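PDB 4GF3: putative yopH targeting protein from Yersinia pestis, which probably acts as a dedicated type III secretion chaperone that binds the effector YopH in the bacterial cytosol and targets it for export. Local coordinates for residues A[62-65]-A[66-70]. Sequence-based numbering, arbitrary orientation.
Sequences QLYD and ILRKN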
loop_
_atom_site.group_PDB
_atom_site.type_symbol
_atom_site.label_atom_id
_atom_site.label_comp_id
_atom_site.label_asym_id
_atom_site.label_seq_id
_atom_site.Cartn_x
_atom_site.Cartn_y
_atom_site.Cartn_z
ATOM N N GLN A 62 -17.518 10.935 7.586
ATOM C CA GLN A 62 -16.587 9.911 7.153
ATOM C C GLN A 62 -16.118 9.052 8.306
ATOM O O GLN A 62 -15.775 7.905 8.055
ATOM C CB GLN A 62 -15.287 10.417 6.548
ATOM C CG GLN A 62 -15.409 11.346 5.407
ATOM C CD GLN A 62 -14.094 11.554 4.693
ATOM O OE1 GLN A 62 -13.066 11.941 5.277
ATOM N NE2 GLN A 62 -14.137 11.341 3.397
ATOM N N LEU A 63 -15.984 9.615 9.505
ATOM C CA LEU A 63 -15.388 8.865 10.593
ATOM C C LEU A 63 -16.325 7.711 10.936
ATOM O O LEU A 63 -15.864 6.616 11.218
ATOM C CB LEU A 63 -15.136 9.710 11.829
ATOM C CG LEU A 63 -14.309 11.013 11.728
ATOM C CD1 LEU A 63 -14.626 11.941 12.871
ATOM C CD2 LEU A 63 -12.826 10.785 11.723
ATOM N N TYR A 64 -17.632 7.978 10.958
ATOM C CA TYR A 64 -18.628 6.909 11.181
ATOM C C TYR A 64 -18.575 5.884 10.069
ATOM O O TYR A 64 -18.429 4.687 10.317
ATOM C CB TYR A 64 -20.034 7.446 11.208
ATOM C CG TYR A 64 -20.426 8.155 12.445
ATOM C CD1 TYR A 64 -20.120 9.518 12.615
ATOM C CD2 TYR A 64 -21.173 7.509 13.455
ATOM C CE1 TYR A 64 -20.545 10.232 13.743
ATOM C CE2 TYR A 64 -21.556 8.220 14.586
ATOM C CZ TYR A 64 -21.261 9.590 14.707
ATOM O OH TYR A 64 -21.618 10.284 15.805
ATOM N N ASP A 65 -18.626 6.343 8.826
ATOM C CA ASP A 65 -18.566 5.428 7.694
ATOM C C ASP A 65 -17.383 4.497 7.834
ATOM O O ASP A 65 -17.528 3.327 7.637
ATOM C CB ASP A 65 -18.340 6.144 6.351
ATOM C CG ASP A 65 -19.469 7.093 5.933
ATOM O OD1 ASP A 65 -20.662 6.994 6.389
ATOM O OD2 ASP A 65 -19.158 7.961 5.039
ATOM N N ILE A 66 -16.197 5.019 8.107
ATOM C CA ILE A 66 -15.005 4.182 8.206
ATOM C C ILE A 66 -15.087 3.212 9.419
ATOM O O ILE A 66 -14.780 2.018 9.313
ATOM C CB ILE A 66 -13.688 5.007 8.339
ATOM C CG1 ILE A 66 -13.361 5.852 7.107
ATOM C CG2 ILE A 66 -12.518 4.111 8.615
ATOM C CD1 ILE A 66 -13.922 5.346 5.806
ATOM N N LEU A 67 -15.507 3.738 10.565
ATOM C CA LEU A 67 -15.617 2.897 11.769
ATOM C C LEU A 67 -16.678 1.827 11.641
ATOM O O LEU A 67 -16.479 0.773 12.175
ATOM C CB LEU A 67 -15.804 3.731 13.041
ATOM C CG LEU A 67 -14.508 4.446 13.450
ATOM C CD1 LEU A 67 -14.770 5.572 14.476
ATOM C CD2 LEU A 67 -13.458 3.458 13.942
ATOM N N ARG A 68 -17.807 2.087 10.977
ATOM C CA ARG A 68 -18.830 1.055 10.765
ATOM C C ARG A 68 -18.289 -0.143 9.914
ATOM O O ARG A 68 -18.775 -1.243 10.041
ATOM C CB ARG A 68 -20.089 1.674 10.171
ATOM C CG ARG A 68 -20.562 2.872 11.051
ATOM C CD ARG A 68 -22.012 3.223 11.283
ATOM N NE ARG A 68 -22.471 4.108 10.273
ATOM C CZ ARG A 68 -23.376 5.086 10.323
ATOM N NH1 ARG A 68 -24.058 5.526 11.416
ATOM N NH2 ARG A 68 -23.583 5.645 9.148
ATOM N N LYS A 69 -17.238 0.095 9.165
ATOM C CA LYS A 69 -16.637 -0.881 8.285
ATOM C C LYS A 69 -15.373 -1.502 8.909
ATOM O O LYS A 69 -14.722 -2.331 8.296
ATOM C CB LYS A 69 -16.306 -0.225 6.922
ATOM C CG LYS A 69 -17.589 -0.054 6.098
ATOM C CD LYS A 69 -17.379 0.399 4.648
ATOM C CE LYS A 69 -18.761 0.613 4.010
ATOM N NZ LYS A 69 -18.837 0.349 2.534
ATOM N N ASN A 70 -14.969 -1.032 10.074
ATOM C CA ASN A 70 -13.675 -1.458 10.660
ATOM C C ASN A 70 -13.809 -2.720 11.474
ATOM O O ASN A 70 -13.448 -2.755 12.653
ATOM C CB ASN A 70 -13.115 -0.368 11.534
ATOM C CG ASN A 70 -11.634 -0.579 11.890
ATOM O OD1 ASN A 70 -10.781 -0.938 11.057
ATOM N ND2 ASN A 70 -11.332 -0.342 13.143
HETATM O O HOH W 1 -21.958 4.592 7.159
#
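The guanidinium of R68 has Y64 CB over the centre of one face, 4.2 Å above its plane, while a water sits in that plane at its edge. The planes of the Y64 ring and the guanidinium stand 57° apart, so the two flat groups do not stack; R68 NH1 comes to the ring obliquely, 4.1 Å from Y64 CD2. Bends at chi2 and chi3 (-145° and -89°) turn the guanidinium so that one face lies against Y64 CB. D65 lies beside this pair, its OD1 4.2 Å from R68 NH2, too far for a salt bridge. The water closes the gap: it donates to D65 OD1 and accepts from R68 NH2, at 2.8 Å each, and so bridges the two groups on the exposed side of the helix. I66 is buried, its side chain touching C81 of strand 80-83 and L119 in a loop; its CG1 also lies 3.3 Å from Q62 O, the carbonyl of the preceding turn. Q62 turns its amide away from the turn, with OE1 accepting from W89 NE1 and T58 N. I66 N and L67 N bond to Q62 O and L63 O, the i to i+4 pattern; K69 N then reaches I66 O, an i to i+3 bond. This is the C-terminal part of amphipathic helix 60-68 in a CesT-family chaperone, one side meeting the body of the alpha/beta fold and the other carrying a water-bridged i, i+3 charge pair.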